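Local coordinates for hypothetical protein (PDB 4EPS) that probably forms part of the tip of a bacterial fimbrium, a surface filament that mediates cell adhesion and biofilm formation, at residues Y79-A90 against L142-F153. Sequence-based numbering, arbitrary orientation.
Sequences YDDRLVGVNFYA and LIGENGNYSLSF
Phe153 turns the face of its ring to Ala90 at the buried end of this contact. The Ala90 methyl, CB, stands 3.6 Å from the centroid of the Phe153 ring and only 6° off the normal, a CH-pi contact, while the backbone carbonyl carbon of Phe88 meets the same ring at its edge. Phe88 is gripped next: Leu151 sets both methyls against its ring, Leu151 CD2 coming within 3.5 Å of Phe88 CD1 and Leu151 CD1 lying over the face, 4.0 Å from the centroid. Val86 CG1, from the ring's own segment, covers the opposite face, which leaves the phenyl sandwiched between aliphatic groups. CG anti to the carbonyl carbon (chi1 -65°) places the Phe88 ring against Leu151, and Leu142 CB lies 4.1 Å from Phe88 CE1. No hydrogen bond joins the two segments; the axes of strands 87-90 and 148-153, 8.4 Å apart at closest, are bridged mainly by side chains. These pack inside the beta domain that matches the fimbrillin-like family, of the transthyretin clan, where strand 135-145 pairs antiparallel with both 87-92 and 148-174; Leu15 of strand 14-19 and Ala50 of strand 45-52 add to the packing, touching Leu151 and Phe88 respectively. In contrast to the buried Phe88, Leu151, Phe153 and Ala90, the other end is partly exposed and narrows to a stack near the type I' turn from Glu145 to Asn148. Tyr79 and Tyr149 lie face to face, centroids 3.7 Å apart and planes at 7°, with Tyr149 CZ over the centre of the Tyr79 ring. A serine in place of Tyr149 would probably leave Tyr79 without its stacking partner and freer to turn. Leu142 CD2 abuts the edge of the Tyr79 ring, 3.5 Å from Tyr79 CD1, linking the stack to the buried side.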
ATOM      1  N   TYR A  79      16.396  49.782  43.288  1.00 49.12           N
ATOM      2  CA  TYR A  79      16.096  49.244  44.605  1.00 49.40           C
ATOM      3  C   TYR A  79      16.342  50.293  45.683  1.00 56.97           C
ATOM      4  O   TYR A  79      17.317  51.041  45.635  1.00 57.87           O
ATOM      5  CB  TYR A  79      16.883  47.960  44.925  1.00 50.49           C
ATOM      6  CG  TYR A  79      16.588  47.455  46.325  1.00 52.32           C
ATOM      7  CD1 TYR A  79      15.402  46.782  46.608  1.00 53.43           C
ATOM      8  CD2 TYR A  79      17.432  47.763  47.393  1.00 53.62           C
ATOM      9  CE1 TYR A  79      15.087  46.383  47.906  1.00 54.56           C
ATOM     10  CE2 TYR A  79      17.122  47.373  48.697  1.00 54.67           C
ATOM     11  CZ  TYR A  79      15.955  46.670  48.945  1.00 62.34           C
ATOM     12  OH  TYR A  79      15.651  46.260  50.218  1.00 64.75           O
ATOM     13  N   ASP A  80      15.443  50.303  46.666  1.00 54.85           N
ATOM     14  CA  ASP A  80      15.423  51.161  47.830  1.00 55.34           C
ATOM     15  C   ASP A  80      14.761  50.394  48.967  1.00 55.44           C
ATOM     16  O   ASP A  80      13.849  49.610  48.709  1.00 52.27           O
ATOM     17  CB  ASP A  80      14.634  52.443  47.483  1.00 59.15           C
ATOM     18  CG  ASP A  80      14.501  53.455  48.600  1.00 75.80           C
ATOM     19  OD1 ASP A  80      15.488  53.654  49.341  1.00 78.65           O
ATOM     20  OD2 ASP A  80      13.434  54.092  48.693  1.00 83.50           O
ATOM     21  N   ASP A  81      15.191  50.632  50.226  1.00 51.18           N
ATOM     22  CA  ASP A  81      14.632  49.998  51.430  1.00 50.23           C
ATOM     23  C   ASP A  81      13.109  50.207  51.559  1.00 48.93           C
ATOM     24  O   ASP A  81      12.431  49.413  52.222  1.00 47.45           O
ATOM     25  CB  ASP A  81      15.340  50.535  52.693  1.00 53.90           C
ATOM     26  CG  ASP A  81      16.660  49.851  53.026  1.00 75.42           C
ATOM     27  OD1 ASP A  81      17.271  49.239  52.106  1.00 76.91           O
ATOM     28  OD2 ASP A  81      17.093  49.936  54.203  1.00 85.21           O
ATOM     29  N   ARG A  82      12.569  51.257  50.904  1.00 43.73           N
ATOM     30  CA  ARG A  82      11.134  51.558  50.877  1.00 42.96           C
ATOM     31  C   ARG A  82      10.353  50.467  50.111  1.00 42.99           C
ATOM     32  O   ARG A  82       9.139  50.365  50.271  1.00 41.67           O
ATOM     33  CB  ARG A  82      10.878  52.926  50.235  1.00 45.21           C
ATOM     34  N   LEU A  83      11.052  49.635  49.314  1.00 37.59           N
ATOM     35  CA  LEU A  83      10.405  48.564  48.547  1.00 35.53           C
ATOM     36  C   LEU A  83      10.218  47.297  49.389  1.00 40.40           C
ATOM     37  O   LEU A  83       9.498  46.408  48.953  1.00 39.96           O
ATOM     38  CB  LEU A  83      11.149  48.267  47.240  1.00 34.85           C
ATOM     39  CG  LEU A  83      11.250  49.440  46.254  1.00 39.17           C
ATOM     40  CD1 LEU A  83      11.917  49.008  44.978  1.00 39.20           C
ATOM     41  CD2 LEU A  83       9.869  50.056  45.948  1.00 41.09           C
ATOM     42  N   VAL A  84      10.758  47.248  50.639  1.00 38.71           N
ATOM     43  CA  VAL A  84      10.537  46.095  51.528  1.00 38.16           C
ATOM     44  C   VAL A  84       9.057  46.068  51.944  1.00 40.90           C
ATOM     45  O   VAL A  84       8.516  47.098  52.348  1.00 39.25           O
ATOM     46  CB  VAL A  84      11.493  46.090  52.764  1.00 41.89           C
ATOM     47  CG1 VAL A  84      11.109  44.992  53.769  1.00 41.10           C
ATOM     48  CG2 VAL A  84      12.948  45.933  52.325  1.00 41.52           C
ATOM     49  N   GLY A  85       8.419  44.906  51.795  1.00 37.27           N
ATOM     50  CA  GLY A  85       7.013  44.701  52.152  1.00 37.30           C
ATOM     51  C   GLY A  85       6.027  45.144  51.083  1.00 41.01           C
ATOM     52  O   GLY A  85       4.808  45.038  51.279  1.00 42.14           O
ATOM     53  N   VAL A  86       6.542  45.638  49.944  1.00 33.84           N
ATOM     54  CA  VAL A  86       5.703  46.119  48.846  1.00 33.79           C
ATOM     55  C   VAL A  86       5.176  44.915  48.031  1.00 37.43           C
ATOM     56  O   VAL A  86       5.909  43.945  47.791  1.00 36.90           O
ATOM     57  CB  VAL A  86       6.469  47.153  47.963  1.00 37.24           C
ATOM     58  CG1 VAL A  86       5.733  47.463  46.660  1.00 36.77           C
ATOM     59  CG2 VAL A  86       6.746  48.443  48.744  1.00 37.28           C
ATOM     60  N   ASN A  87       3.888  44.979  47.641  1.00 33.22           N
ATOM     61  CA  ASN A  87       3.262  43.984  46.768  1.00 31.47           C
ATOM     62  C   ASN A  87       3.357  44.453  45.315  1.00 32.17           C
ATOM     63  O   ASN A  87       2.899  45.555  45.016  1.00 32.38           O
ATOM     64  CB  ASN A  87       1.805  43.757  47.174  1.00 30.40           C
ATOM     65  CG  ASN A  87       1.650  42.938  48.439  1.00 51.61           C
ATOM     66  OD1 ASN A  87       2.525  42.164  48.830  1.00 41.16           O
ATOM     67  ND2 ASN A  87       0.527  43.085  49.111  1.00 46.86           N
ATOM     68  N   PHE A  88       3.952  43.642  44.407  1.00 26.31           N
ATOM     69  CA  PHE A  88       4.046  44.030  42.999  1.00 25.07           C
ATOM     70  C   PHE A  88       3.039  43.242  42.189  1.00 29.49           C
ATOM     71  O   PHE A  88       2.774  42.072  42.499  1.00 29.06           O
ATOM     72  CB  PHE A  88       5.473  43.840  42.412  1.00 27.47           C
ATOM     73  CG  PHE A  88       6.509  44.740  43.061  1.00 30.34           C
ATOM     74  CD1 PHE A  88       7.156  44.352  44.230  1.00 33.72           C
ATOM     75  CD2 PHE A  88       6.815  45.981  42.516  1.00 32.96           C
ATOM     76  CE1 PHE A  88       8.105  45.185  44.832  1.00 35.35           C
ATOM     77  CE2 PHE A  88       7.790  46.792  43.094  1.00 36.43           C
ATOM     78  CZ  PHE A  88       8.418  46.395  44.256  1.00 34.57           C
ATOM     79  N   TYR A  89       2.481  43.881  41.153  1.00 25.52           N
ATOM     80  CA  TYR A  89       1.474  43.259  40.274  1.00 25.21           C
ATOM     81  C   TYR A  89       1.786  43.561  38.844  1.00 28.47           C
ATOM     82  O   TYR A  89       2.195  44.690  38.540  1.00 29.60           O
ATOM     83  CB  TYR A  89       0.062  43.812  40.577  1.00 25.70           C
ATOM     84  CG  TYR A  89      -0.434  43.563  41.973  1.00 27.75           C
ATOM     85  CD1 TYR A  89      -0.148  44.456  43.005  1.00 29.80           C
ATOM     86  CD2 TYR A  89      -1.219  42.453  42.266  1.00 29.12           C
ATOM     87  CE1 TYR A  89      -0.608  44.235  44.301  1.00 30.01           C
ATOM     88  CE2 TYR A  89      -1.694  42.227  43.559  1.00 29.62           C
ATOM     89  CZ  TYR A  89      -1.395  43.129  44.566  1.00 34.95           C
ATOM     90  OH  TYR A  89      -1.877  42.926  45.827  1.00 37.33           O
ATOM     91  N   ALA A  90       1.550  42.606  37.947  1.00 24.30           N
ATOM     92  CA  ALA A  90       1.753  42.895  36.523  1.00 24.15           C
ATOM     93  C   ALA A  90       0.589  42.358  35.703  1.00 25.08           C
ATOM     94  O   ALA A  90      -0.058  41.387  36.101  1.00 23.35           O
ATOM     95  CB  ALA A  90       3.064  42.310  36.022  1.00 25.16           C
ATOM     96  N   LEU A 142       9.597  41.050  45.774  1.00 27.40           N
ATOM     97  CA  LEU A 142      10.910  41.319  45.219  1.00 27.98           C
ATOM     98  C   LEU A 142      11.896  40.299  45.818  1.00 29.10           C
ATOM     99  O   LEU A 142      11.815  39.986  47.014  1.00 27.92           O
ATOM    100  CB  LEU A 142      11.253  42.745  45.620  1.00 29.37           C
ATOM    101  CG  LEU A 142      12.431  43.436  44.999  1.00 36.51           C
ATOM    102  CD1 LEU A 142      12.203  43.731  43.530  1.00 36.69           C
ATOM    103  CD2 LEU A 142      12.655  44.762  45.704  1.00 41.19           C
ATOM    104  N   ILE A 143      12.787  39.766  44.996  1.00 25.29           N
ATOM    105  CA  ILE A 143      13.786  38.775  45.415  0.60 25.29           C
ATOM    106  C   ILE A 143      15.169  39.392  45.260  1.00 30.34           C
ATOM    107  O   ILE A 143      15.444  39.979  44.207  1.00 30.01           O
ATOM    108  CB  ILE A 143      13.674  37.450  44.584  0.60 28.31           C
ATOM    109  CG1 ILE A 143      12.237  36.864  44.530  0.60 29.11           C
ATOM    110  CG2 ILE A 143      14.708  36.386  45.017  0.60 28.68           C
ATOM    111  CD1 ILE A 143      11.523  36.677  45.834  0.60 35.34           C
ATOM    112  N   GLY A 144      16.028  39.218  46.253  1.00 27.54           N
ATOM    113  CA  GLY A 144      17.387  39.717  46.141  1.00 29.14           C
ATOM    114  C   GLY A 144      17.958  40.375  47.369  1.00 40.17           C
ATOM    115  O   GLY A 144      17.262  40.622  48.359  1.00 40.02           O
ATOM    116  N   GLU A 145      19.254  40.688  47.267  1.00 41.83           N
ATOM    117  CA  GLU A 145      20.079  41.292  48.302  1.00 44.36           C
ATOM    118  C   GLU A 145      21.344  41.870  47.655  1.00 51.81           C
ATOM    119  O   GLU A 145      21.747  41.424  46.569  1.00 50.10           O
ATOM    120  CB  GLU A 145      20.443  40.237  49.382  1.00 45.67           C
ATOM    121  CG  GLU A 145      21.084  38.966  48.819  1.00 54.98           C
ATOM    122  CD  GLU A 145      21.780  38.047  49.808  1.00 75.78           C
ATOM    123  OE1 GLU A 145      22.061  38.490  50.947  1.00 63.35           O
ATOM    124  OE2 GLU A 145      22.030  36.872  49.448  1.00 72.67           O
ATOM    125  N   ASN A 146      21.965  42.850  48.339  1.00 52.68           N
ATOM    126  CA  ASN A 146      23.213  43.525  47.952  1.00 54.30           C
ATOM    127  C   ASN A 146      23.208  43.979  46.461  1.00 59.12           C
ATOM    128  O   ASN A 146      23.990  43.478  45.642  1.00 59.15           O
ATOM    129  CB  ASN A 146      24.429  42.613  48.249  1.00 58.25           C
ATOM    130  CG  ASN A 146      24.431  42.001  49.633  1.00 85.48           C
ATOM    131  OD1 ASN A 146      24.302  42.692  50.654  1.00 80.88           O
ATOM    132  ND2 ASN A 146      24.594  40.685  49.694  1.00 78.05           N
ATOM    133  N   GLY A 147      22.293  44.889  46.133  1.00 55.05           N
ATOM    134  CA  GLY A 147      22.167  45.459  44.793  1.00 54.57           C
ATOM    135  C   GLY A 147      21.727  44.591  43.619  1.00 55.83           C
ATOM    136  O   GLY A 147      21.713  45.105  42.492  1.00 57.62           O
ATOM    137  N   ASN A 148      21.378  43.285  43.845  1.00 46.97           N
ATOM    138  CA  ASN A 148      20.930  42.362  42.791  0.60 45.40           C
ATOM    139  C   ASN A 148      19.482  41.913  43.075  1.00 46.50           C
ATOM    140  O   ASN A 148      19.265  41.008  43.885  1.00 45.95           O
ATOM    141  CB  ASN A 148      21.875  41.158  42.693  0.60 47.33           C
ATOM    142  CG  ASN A 148      21.575  40.179  41.576  0.60 70.01           C
ATOM    143  OD1 ASN A 148      20.801  40.449  40.652  0.60 62.87           O
ATOM    144  ND2 ASN A 148      22.206  39.011  41.628  0.60 65.20           N
ATOM    145  N   TYR A 149      18.503  42.559  42.431  1.00 36.96           N
ATOM    146  CA  TYR A 149      17.094  42.301  42.677  1.00 34.18           C
ATOM    147  C   TYR A 149      16.337  41.981  41.411  1.00 34.17           C
ATOM    148  O   TYR A 149      16.704  42.418  40.315  1.00 31.52           O
ATOM    149  CB  TYR A 149      16.466  43.523  43.374  1.00 35.92           C
ATOM    150  CG  TYR A 149      17.054  43.807  44.738  1.00 39.68           C
ATOM    151  CD1 TYR A 149      18.197  44.592  44.879  1.00 43.52           C
ATOM    152  CD2 TYR A 149      16.475  43.288  45.891  1.00 40.44           C
ATOM    153  CE1 TYR A 149      18.766  44.827  46.132  1.00 44.62           C
ATOM    154  CE2 TYR A 149      17.017  43.543  47.152  1.00 42.75           C
ATOM    155  CZ  TYR A 149      18.162  44.314  47.267  1.00 53.80           C
ATOM    156  OH  TYR A 149      18.689  44.580  48.511  1.00 59.71           O
ATOM    157  N   SER A 150      15.299  41.159  41.563  1.00 28.56           N
ATOM    158  CA  SER A 150      14.469  40.750  40.449  1.00 26.99           C
ATOM    159  C   SER A 150      13.033  40.596  40.870  1.00 29.29           C
ATOM    160  O   SER A 150      12.742  40.335  42.047  1.00 26.70           O
ATOM    161  CB  SER A 150      14.978  39.445  39.849  1.00 32.41           C
ATOM    162  OG  SER A 150      14.882  38.366  40.762  1.00 40.93           O
ATOM    163  N   LEU A 151      12.141  40.829  39.911  1.00 26.79           N
ATOM    164  CA  LEU A 151      10.703  40.620  40.000  1.00 28.21           C
ATOM    165  C   LEU A 151      10.363  39.580  38.992  1.00 30.72           C
ATOM    166  O   LEU A 151      10.618  39.795  37.795  1.00 30.00           O
ATOM    167  CB  LEU A 151       9.914  41.898  39.722  1.00 29.28           C
ATOM    168  CG  LEU A 151       9.729  42.851  40.855  1.00 34.79           C
ATOM    169  CD1 LEU A 151       9.084  44.127  40.337  1.00 35.06           C
ATOM    170  CD2 LEU A 151       8.887  42.203  41.997  1.00 35.41           C
ATOM    171  N   SER A 152       9.874  38.420  39.444  1.00 25.02           N
ATOM    172  CA  SER A 152       9.560  37.338  38.519  1.00 25.03           C
ATOM    173  C   SER A 152       8.076  37.021  38.655  1.00 29.73           C
ATOM    174  O   SER A 152       7.628  36.508  39.689  1.00 31.21           O
ATOM    175  CB  SER A 152      10.462  36.131  38.781  1.00 27.65           C
ATOM    176  OG  SER A 152      10.193  35.081  37.875  1.00 36.79           O
ATOM    177  N   PHE A 153       7.304  37.445  37.653  1.00 24.30           N
ATOM    178  CA  PHE A 153       5.854  37.304  37.670  1.00 23.71           C
ATOM    179  C   PHE A 153       5.379  36.028  37.027  1.00 27.31           C
ATOM    180  O   PHE A 153       5.906  35.599  35.990  1.00 26.67           O
ATOM    181  CB  PHE A 153       5.199  38.481  36.930  1.00 24.52           C
ATOM    182  CG  PHE A 153       5.400  39.820  37.590  1.00 25.69           C
ATOM    183  CD1 PHE A 153       4.627  40.197  38.682  1.00 26.04           C
ATOM    184  CD2 PHE A 153       6.400  40.686  37.152  1.00 27.57           C
ATOM    185  CE1 PHE A 153       4.823  41.431  39.304  1.00 27.36           C
ATOM    186  CE2 PHE A 153       6.594  41.926  37.784  1.00 29.36           C
ATOM    187  CZ  PHE A 153       5.814  42.272  38.862  1.00 27.16           C
TER